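Local coordinates for protein MIP07328p (Drosophila melanogaster, PDB 6FKK) that probably acts as a repulsive axon guidance cue that binds semaphorin receptors, this chain being its extracellular sema domain and plexin repeat, at residues H161-D174 and I177-L189. Sequence-based numbering, arbitrary orientation.
Sequences HLYSATVADFSGGD and IYRENLRTEQYDL. With NAG (2-acetamido-2-deoxy-beta-D-glucopyranose), chain E.
Tyr163 and Arg179 meet on a beta hairpin of the sema-domain propeller, strand 161-165 running antiparallel to strand 175-178, with a long connecting loop at one end. Ser164 and Tyr178 form a hydrogen-bonded pair: Ser164 N reaches Tyr178 O at 3.0 Å and Tyr178 N returns to Ser164 O at 2.8 Å. Ala165 and Ile177 form the next, non-hydrogen-bonded pair, with Ala165 CB against Ile177 CG1. Beyond the bridges, Arg179 lays its aliphatic part over the Tyr163 ring in a CH-pi contact, CG 3.4 Å from the ring centroid and 6° off the normal. With CG anti to the backbone N (chi1 -169°) and bends at chi2 and chi3, the chain runs beside the tyrosine in the same direction, bringing Tyr163 OH over a guanidinium face, while Arg179 NH2 donates a hydrogen bond to the backbone oxygen of Asp236. With an alanine in place of Tyr163 the ring under the arginine methylenes is gone, a gap is likely to open there, and the guanidinium would probably be freer to turn from Asp236. His161 CB packs against Arg179 CD. At the loop end, the buried Asp174 carboxylate is held by two side chains. Arg183 NH2 makes a salt bridge to Asp174 OD1 at 3.0 Å, meeting that oxygen on its syn side, with OD1 in the guanidinium plane, and Arg183 NE is anchored on Thr184 O. Gln186 NE2 donates a hydrogen bond to Asp174 OD2 at 3.2 Å, bent (139°) and from above the carboxylate plane. On the loop, Gly172 O accepts a hydrogen bond from NAG O4, part of the glycan attached to the protein. Strand 154-158 pairs with the other edge of strand 161-165, completing a three-stranded sheet, and Phe209 of strand 206-214 packs on Tyr163, Ala165 and Ile177.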
ATOM      1  N   HIS A 161       0.640  18.897   7.971  1.00 78.94           N
ATOM      2  CA  HIS A 161       0.899  19.284   6.593  1.00 69.29           C
ATOM      3  C   HIS A 161       0.569  18.126   5.662  1.00 69.05           C
ATOM      4  O   HIS A 161       0.597  16.957   6.054  1.00 55.04           O
ATOM      5  CB  HIS A 161       2.355  19.727   6.390  1.00 50.21           C
ATOM      6  CG  HIS A 161       2.700  21.000   7.097  1.00 65.37           C
ATOM      7  ND1 HIS A 161       2.555  22.239   6.512  1.00 87.37           N
ATOM      8  CD2 HIS A 161       3.178  21.226   8.343  1.00 78.18           C
ATOM      9  CE1 HIS A 161       2.932  23.174   7.366  1.00 91.77           C
ATOM     10  NE2 HIS A 161       3.314  22.586   8.485  1.00 89.50           N
ATOM     11  N   LEU A 162       0.257  18.469   4.414  1.00 64.13           N
ATOM     12  CA  LEU A 162      -0.115  17.494   3.398  1.00 55.78           C
ATOM     13  C   LEU A 162       1.089  17.213   2.507  1.00 54.33           C
ATOM     14  O   LEU A 162       1.589  18.118   1.830  1.00 71.52           O
ATOM     15  CB  LEU A 162      -1.294  17.999   2.567  1.00 68.33           C
ATOM     16  CG  LEU A 162      -1.767  17.086   1.433  1.00 47.63           C
ATOM     17  CD1 LEU A 162      -2.196  15.740   1.982  1.00 51.03           C
ATOM     18  CD2 LEU A 162      -2.900  17.739   0.661  1.00 49.80           C
ATOM     19  N   TYR A 163       1.550  15.965   2.511  1.00 56.45           N
ATOM     20  CA  TYR A 163       2.668  15.527   1.677  1.00 49.75           C
ATOM     21  C   TYR A 163       2.087  14.793   0.475  1.00 53.83           C
ATOM     22  O   TYR A 163       1.712  13.621   0.569  1.00 55.32           O
ATOM     23  CB  TYR A 163       3.632  14.653   2.473  1.00 40.04           C
ATOM     24  CG  TYR A 163       4.423  15.425   3.504  1.00 49.91           C
ATOM     25  CD1 TYR A 163       3.851  15.791   4.714  1.00 57.22           C
ATOM     26  CD2 TYR A 163       5.739  15.798   3.262  1.00 53.64           C
ATOM     27  CE1 TYR A 163       4.565  16.505   5.657  1.00 57.84           C
ATOM     28  CE2 TYR A 163       6.463  16.511   4.201  1.00 63.39           C
ATOM     29  CZ  TYR A 163       5.870  16.862   5.395  1.00 55.85           C
ATOM     30  OH  TYR A 163       6.580  17.574   6.334  1.00 54.97           O
ATOM     31  N   SER A 164       2.011  15.487  -0.656  1.00 53.22           N
ATOM     32  CA  SER A 164       1.347  14.975  -1.846  1.00 51.94           C
ATOM     33  C   SER A 164       2.367  14.518  -2.881  1.00 58.51           C
ATOM     34  O   SER A 164       3.431  15.126  -3.034  1.00 52.43           O
ATOM     35  CB  SER A 164       0.434  16.040  -2.456  1.00 72.68           C
ATOM     36  OG  SER A 164      -0.236  15.546  -3.603  1.00 77.49           O
ATOM     37  N   ALA A 165       2.030  13.442  -3.590  1.00 39.15           N
ATOM     38  CA  ALA A 165       2.825  12.934  -4.704  1.00 42.22           C
ATOM     39  C   ALA A 165       1.882  12.716  -5.882  1.00 52.40           C
ATOM     40  O   ALA A 165       1.083  11.777  -5.867  1.00 55.66           O
ATOM     41  CB  ALA A 165       3.542  11.640  -4.338  1.00 41.14           C
ATOM     42  N   THR A 166       1.972  13.572  -6.898  1.00 48.62           N
ATOM     43  CA  THR A 166       1.033  13.510  -8.011  1.00 44.22           C
ATOM     44  C   THR A 166       1.662  14.216  -9.213  1.00 54.58           C
ATOM     45  O   THR A 166       2.890  14.273  -9.331  1.00 62.86           O
ATOM     46  CB  THR A 166      -0.320  14.111  -7.576  1.00 48.20           C
ATOM     47  OG1 THR A 166      -1.208  14.188  -8.701  1.00 61.43           O
ATOM     48  CG2 THR A 166      -0.124  15.495  -6.984  1.00 44.48           C
ATOM     49  N   VAL A 167       0.821  14.725 -10.109  1.00 53.14           N
ATOM     50  CA  VAL A 167       1.259  15.542 -11.231  1.00 57.12           C
ATOM     51  C   VAL A 167       0.785  16.969 -11.004  1.00 64.77           C
ATOM     52  O   VAL A 167      -0.269  17.212 -10.407  1.00 70.51           O
ATOM     53  CB  VAL A 167       0.734  15.009 -12.577  1.00 51.75           C
ATOM     54  CG1 VAL A 167       1.542  13.815 -13.020  1.00 45.57           C
ATOM     55  CG2 VAL A 167      -0.731  14.647 -12.455  1.00 47.74           C
ATOM     56  N   ALA A 168       1.577  17.921 -11.498  1.00 49.32           N
ATOM     57  CA  ALA A 168       1.243  19.332 -11.386  1.00 58.63           C
ATOM     58  C   ALA A 168       0.594  19.896 -12.641  1.00 63.34           C
ATOM     59  O   ALA A 168       0.029  20.994 -12.585  1.00 75.10           O
ATOM     60  CB  ALA A 168       2.499  20.151 -11.056  1.00 55.77           C
ATOM     61  N   ASP A 169       0.649  19.181 -13.761  1.00 53.97           N
ATOM     62  CA  ASP A 169       0.148  19.681 -15.030  1.00 68.98           C
ATOM     63  C   ASP A 169      -1.070  18.888 -15.485  1.00 73.75           C
ATOM     64  O   ASP A 169      -1.347  17.787 -15.004  1.00 78.27           O
ATOM     65  CB  ASP A 169       1.236  19.632 -16.111  1.00 63.82           C
ATOM     66  CG  ASP A 169       1.611  18.215 -16.502  1.00 80.73           C
ATOM     67  OD1 ASP A 169       1.676  17.348 -15.605  1.00 89.15           O
ATOM     68  OD2 ASP A 169       1.836  17.969 -17.708  1.00 82.63           O
ATOM     69  N   PHE A 170      -1.795  19.477 -16.439  1.00 85.14           N
ATOM     70  CA  PHE A 170      -3.011  18.857 -16.955  1.00 83.67           C
ATOM     71  C   PHE A 170      -2.702  17.668 -17.856  1.00 78.72           C
ATOM     72  O   PHE A 170      -3.508  16.734 -17.944  1.00 71.21           O
ATOM     73  CB  PHE A 170      -3.837  19.910 -17.699  1.00 97.50           C
ATOM     74  CG  PHE A 170      -4.896  19.343 -18.597  1.00 95.29           C
ATOM     75  CD1 PHE A 170      -6.124  18.963 -18.087  1.00117.55           C
ATOM     76  CD2 PHE A 170      -4.671  19.217 -19.958  1.00 74.94           C
ATOM     77  CE1 PHE A 170      -7.103  18.449 -18.913  1.00127.43           C
ATOM     78  CE2 PHE A 170      -5.646  18.702 -20.789  1.00100.25           C
ATOM     79  CZ  PHE A 170      -6.862  18.316 -20.265  1.00120.19           C
ATOM     80  N   SER A 171      -1.548  17.678 -18.524  1.00 86.95           N
ATOM     81  CA  SER A 171      -1.202  16.608 -19.451  1.00 84.94           C
ATOM     82  C   SER A 171      -0.685  15.360 -18.749  1.00 81.08           C
ATOM     83  O   SER A 171      -0.677  14.284 -19.357  1.00 85.87           O
ATOM     84  CB  SER A 171      -0.157  17.101 -20.454  1.00 93.19           C
ATOM     85  OG  SER A 171      -0.564  18.313 -21.064  1.00113.63           O
ATOM     86  N   GLY A 172      -0.259  15.476 -17.495  1.00 79.35           N
ATOM     87  CA  GLY A 172       0.312  14.350 -16.786  1.00 82.21           C
ATOM     88  C   GLY A 172       1.785  14.126 -17.032  1.00 70.02           C
ATOM     89  O   GLY A 172       2.250  12.983 -16.946  1.00 78.68           O
ATOM     90  N   GLY A 173       2.541  15.178 -17.333  1.00 62.06           N
ATOM     91  CA  GLY A 173       3.949  15.025 -17.637  1.00 55.69           C
ATOM     92  C   GLY A 173       4.871  15.762 -16.688  1.00 64.58           C
ATOM     93  O   GLY A 173       6.051  15.959 -16.993  1.00 66.34           O
ATOM     94  N   ASP A 174       4.351  16.176 -15.533  1.00 68.16           N
ATOM     95  CA  ASP A 174       5.137  16.868 -14.512  1.00 74.25           C
ATOM     96  C   ASP A 174       4.876  16.216 -13.161  1.00 73.68           C
ATOM     97  O   ASP A 174       4.070  16.710 -12.361  1.00 66.05           O
ATOM     98  CB  ASP A 174       4.809  18.362 -14.472  1.00 69.98           C
ATOM     99  CG  ASP A 174       5.722  19.134 -13.535  1.00 88.09           C
ATOM    100  OD1 ASP A 174       6.739  18.565 -13.083  1.00 82.46           O
ATOM    101  OD2 ASP A 174       5.422  20.314 -13.251  1.00 93.07           O
ATOM    102  N   ILE A 177       6.732  15.559  -5.829  1.00 51.92           N
ATOM    103  CA  ILE A 177       6.354  15.381  -4.433  1.00 45.75           C
ATOM    104  C   ILE A 177       6.415  16.756  -3.784  1.00 49.37           C
ATOM    105  O   ILE A 177       7.453  17.425  -3.841  1.00 56.36           O
ATOM    106  CB  ILE A 177       7.275  14.381  -3.710  1.00 44.06           C
ATOM    107  CG1 ILE A 177       7.270  13.029  -4.429  1.00 36.62           C
ATOM    108  CG2 ILE A 177       6.839  14.212  -2.270  1.00 46.09           C
ATOM    109  CD1 ILE A 177       8.113  11.969  -3.748  1.00 42.21           C
ATOM    110  N   TYR A 178       5.307  17.181  -3.183  1.00 48.31           N
ATOM    111  CA  TYR A 178       5.129  18.574  -2.805  1.00 54.60           C
ATOM    112  C   TYR A 178       4.598  18.691  -1.382  1.00 55.01           C
ATOM    113  O   TYR A 178       3.829  17.845  -0.917  1.00 43.43           O
ATOM    114  CB  TYR A 178       4.179  19.270  -3.793  1.00 45.55           C
ATOM    115  CG  TYR A 178       3.816  20.691  -3.439  1.00 58.95           C
ATOM    116  CD1 TYR A 178       4.688  21.736  -3.703  1.00 61.28           C
ATOM    117  CD2 TYR A 178       2.592  20.989  -2.859  1.00 63.33           C
ATOM    118  CE1 TYR A 178       4.353  23.038  -3.389  1.00 70.35           C
ATOM    119  CE2 TYR A 178       2.249  22.287  -2.538  1.00 60.12           C
ATOM    120  CZ  TYR A 178       3.133  23.307  -2.805  1.00 64.47           C
ATOM    121  OH  TYR A 178       2.800  24.603  -2.490  1.00 70.74           O
ATOM    122  N   ARG A 179       5.020  19.761  -0.700  1.00 52.18           N
ATOM    123  CA  ARG A 179       4.565  20.086   0.649  1.00 46.56           C
ATOM    124  C   ARG A 179       5.046  21.477   1.049  1.00 63.69           C
ATOM    125  O   ARG A 179       6.256  21.712   1.135  1.00 82.44           O
ATOM    126  CB  ARG A 179       5.063  19.043   1.658  1.00 44.86           C
ATOM    127  CG  ARG A 179       4.435  19.125   3.056  1.00 45.80           C
ATOM    128  CD  ARG A 179       5.122  20.142   3.971  1.00 47.38           C
ATOM    129  NE  ARG A 179       6.579  20.052   3.915  1.00 64.40           N
ATOM    130  CZ  ARG A 179       7.405  20.888   4.537  1.00 58.89           C
ATOM    131  NH1 ARG A 179       6.921  21.882   5.269  1.00 77.80           N
ATOM    132  NH2 ARG A 179       8.718  20.730   4.430  1.00 57.35           N
ATOM    133  N   GLU A 180       4.111  22.394   1.311  1.00 63.84           N
ATOM    134  CA  GLU A 180       4.422  23.733   1.820  1.00 70.97           C
ATOM    135  C   GLU A 180       5.478  24.421   0.953  1.00 78.43           C
ATOM    136  O   GLU A 180       6.540  24.840   1.423  1.00 74.32           O
ATOM    137  CB  GLU A 180       4.856  23.666   3.290  1.00102.36           C
ATOM    138  CG  GLU A 180       5.025  25.012   4.010  1.00124.62           C
ATOM    139  CD  GLU A 180       3.713  25.707   4.336  1.00141.35           C
ATOM    140  OE1 GLU A 180       2.644  25.230   3.899  1.00148.21           O
ATOM    141  OE2 GLU A 180       3.753  26.739   5.040  1.00139.20           O
ATOM    142  N   ASN A 181       5.179  24.514  -0.342  1.00 95.63           N
ATOM    143  CA  ASN A 181       6.040  25.185  -1.316  1.00 93.81           C
ATOM    144  C   ASN A 181       7.445  24.583  -1.347  1.00 76.22           C
ATOM    145  O   ASN A 181       8.444  25.293  -1.480  1.00 74.88           O
ATOM    146  CB  ASN A 181       6.099  26.692  -1.059  1.00 94.05           C
ATOM    147  CG  ASN A 181       6.349  27.481  -2.324  1.00106.72           C
ATOM    148  OD1 ASN A 181       6.133  26.982  -3.429  1.00 87.42           O
ATOM    149  ND2 ASN A 181       6.805  28.719  -2.172  1.00118.41           N
ATOM    150  N   LEU A 182       7.523  23.259  -1.218  1.00 56.66           N
ATOM    151  CA  LEU A 182       8.760  22.510  -1.405  1.00 48.52           C
ATOM    152  C   LEU A 182       8.466  21.347  -2.339  1.00 54.24           C
ATOM    153  O   LEU A 182       7.631  20.494  -2.023  1.00 45.61           O
ATOM    154  CB  LEU A 182       9.318  22.001  -0.072  1.00 55.40           C
ATOM    155  CG  LEU A 182      10.103  22.995   0.784  1.00 65.12           C
ATOM    156  CD1 LEU A 182      10.580  22.335   2.068  1.00 68.17           C
ATOM    157  CD2 LEU A 182      11.276  23.557  -0.000  1.00 61.34           C
ATOM    158  N   ARG A 183       9.145  21.312  -3.485  1.00 46.70           N
ATOM    159  CA  ARG A 183       8.850  20.319  -4.506  1.00 52.16           C
ATOM    160  C   ARG A 183      10.140  19.728  -5.056  1.00 58.67           C
ATOM    161  O   ARG A 183      11.212  20.332  -4.979  1.00 54.73           O
ATOM    162  CB  ARG A 183       8.031  20.914  -5.658  1.00 47.64           C
ATOM    163  CG  ARG A 183       8.783  21.949  -6.480  1.00 57.28           C
ATOM    164  CD  ARG A 183       8.147  22.127  -7.849  1.00 64.03           C
ATOM    165  NE  ARG A 183       8.309  20.934  -8.675  1.00 57.29           N
ATOM    166  CZ  ARG A 183       7.711  20.748  -9.847  1.00 68.19           C
ATOM    167  NH1 ARG A 183       6.901  21.677 -10.335  1.00 87.50           N
ATOM    168  NH2 ARG A 183       7.918  19.629 -10.529  1.00 54.14           N
ATOM    169  N   THR A 184      10.012  18.530  -5.621  1.00 53.19           N
ATOM    170  CA  THR A 184      11.114  17.911  -6.335  1.00 51.64           C
ATOM    171  C   THR A 184      11.417  18.685  -7.616  1.00 66.37           C
ATOM    172  O   THR A 184      10.579  19.427  -8.139  1.00 75.13           O
ATOM    173  CB  THR A 184      10.788  16.456  -6.665  1.00 41.09           C
ATOM    174  OG1 THR A 184       9.510  16.389  -7.311  1.00 65.85           O
ATOM    175  CG2 THR A 184      10.754  15.622  -5.397  1.00 51.64           C
ATOM    176  N   GLU A 185      12.635  18.501  -8.121  1.00 58.16           N
ATOM    177  CA  GLU A 185      13.106  19.284  -9.256  1.00 60.33           C
ATOM    178  C   GLU A 185      12.266  19.001 -10.494  1.00 66.03           C
ATOM    179  O   GLU A 185      12.124  17.847 -10.912  1.00 78.07           O
ATOM    180  CB  GLU A 185      14.580  18.985  -9.526  1.00 66.34           C
ATOM    181  CG  GLU A 185      15.518  19.336  -8.374  1.00 92.95           C
ATOM    182  CD  GLU A 185      15.590  20.829  -8.092  1.00109.93           C
ATOM    183  OE1 GLU A 185      14.603  21.397  -7.578  1.00113.23           O
ATOM    184  OE2 GLU A 185      16.640  21.439  -8.385  1.00117.28           O
ATOM    185  N   GLN A 186      11.716  20.061 -11.076  1.00 67.87           N
ATOM    186  CA  GLN A 186      10.829  19.924 -12.222  1.00 52.24           C
ATOM    187  C   GLN A 186      11.607  19.487 -13.458  1.00 66.80           C
ATOM    188  O   GLN A 186      12.695  19.998 -13.738  1.00 67.42           O
ATOM    189  CB  GLN A 186      10.116  21.249 -12.485  1.00 53.98           C
ATOM    190  CG  GLN A 186       9.140  21.219 -13.642  1.00 66.37           C
ATOM    191  CD  GLN A 186       8.551  22.585 -13.942  1.00 77.16           C
ATOM    192  OE1 GLN A 186       9.212  23.613 -13.782  1.00 69.83           O
ATOM    193  NE2 GLN A 186       7.300  22.602 -14.378  1.00 92.16           N
ATOM    194  N   TYR A 187      11.039  18.527 -14.194  1.00 70.41           N
ATOM    195  CA  TYR A 187      11.618  18.027 -15.442  1.00 71.97           C
ATOM    196  C   TYR A 187      13.011  17.435 -15.227  1.00 85.46           C
ATOM    197  O   TYR A 187      13.857  17.467 -16.124  1.00 87.17           O
ATOM    198  CB  TYR A 187      11.661  19.119 -16.517  1.00 79.46           C
ATOM    199  CG  TYR A 187      10.317  19.751 -16.819  1.00 83.86           C
ATOM    200  CD1 TYR A 187       9.136  19.028 -16.677  1.00 68.41           C
ATOM    201  CD2 TYR A 187      10.227  21.072 -17.245  1.00 70.00           C
ATOM    202  CE1 TYR A 187       7.906  19.603 -16.949  1.00 80.06           C
ATOM    203  CE2 TYR A 187       9.001  21.657 -17.522  1.00 68.28           C
ATOM    204  CZ  TYR A 187       7.845  20.918 -17.372  1.00 86.71           C
ATOM    205  OH  TYR A 187       6.623  21.494 -17.646  1.00 89.78           O
ATOM    206  N   ASP A 188      13.259  16.896 -14.037  1.00 94.14           N
ATOM    207  CA  ASP A 188      14.511  16.224 -13.713  1.00 93.33           C
ATOM    208  C   ASP A 188      14.217  14.746 -13.511  1.00 82.07           C
ATOM    209  O   ASP A 188      13.491  14.374 -12.582  1.00 82.94           O
ATOM    210  CB  ASP A 188      15.157  16.829 -12.466  1.00103.00           C
ATOM    211  CG  ASP A 188      16.545  16.273 -12.192  1.00103.09           C
ATOM    212  OD1 ASP A 188      17.016  15.413 -12.965  1.00103.96           O
ATOM    213  OD2 ASP A 188      17.169  16.702 -11.199  1.00 99.97           O
ATOM    214  N   LEU A 189      14.782  13.908 -14.378  1.00 73.46           N
ATOM    215  CA  LEU A 189      14.496  12.481 -14.357  1.00 67.37           C
ATOM    216  C   LEU A 189      15.351  11.711 -13.358  1.00 64.75           C
ATOM    217  O   LEU A 189      15.090  10.524 -13.136  1.00 59.52           O
ATOM    218  CB  LEU A 189      14.680  11.893 -15.759  1.00 64.30           C
ATOM    219  CG  LEU A 189      13.821  12.533 -16.852  1.00 56.26           C
ATOM    220  CD1 LEU A 189      14.134  11.922 -18.206  1.00 49.93           C
ATOM    221  CD2 LEU A 189      12.342  12.391 -16.530  1.00 66.34           C
TER
HETATM  222  C1  NAG E1014       0.092   9.262 -13.125  1.00111.58           C
HETATM  223  C2  NAG E1014      -0.406   9.519 -14.561  1.00130.58           C
HETATM  224  C3  NAG E1014       0.746   9.474 -15.568  1.00130.63           C
HETATM  225  C4  NAG E1014       1.893  10.369 -15.124  1.00144.43           C
HETATM  226  C5  NAG E1014       2.321   9.977 -13.718  1.00141.57           C
HETATM  227  C6  NAG E1014       3.439  10.840 -13.178  1.00158.52           C
HETATM  228  C7  NAG E1014      -1.264   7.257 -15.073  1.00144.20           C
HETATM  229  C8  NAG E1014      -2.473   6.462 -15.464  1.00135.37           C
HETATM  230  N2  NAG E1014      -1.452   8.578 -14.933  1.00144.18           N
HETATM  231  O3  NAG E1014       0.268   9.898 -16.840  1.00119.74           O
HETATM  232  O4  NAG E1014       2.996  10.229 -16.013  1.00155.49           O
HETATM  233  O5  NAG E1014       1.206  10.126 -12.830  1.00114.25           O
HETATM  234  O6  NAG E1014       4.357  11.201 -14.200  1.00165.56           O
HETATM  235  O7  NAG E1014      -0.171   6.725 -14.889  1.00150.69           O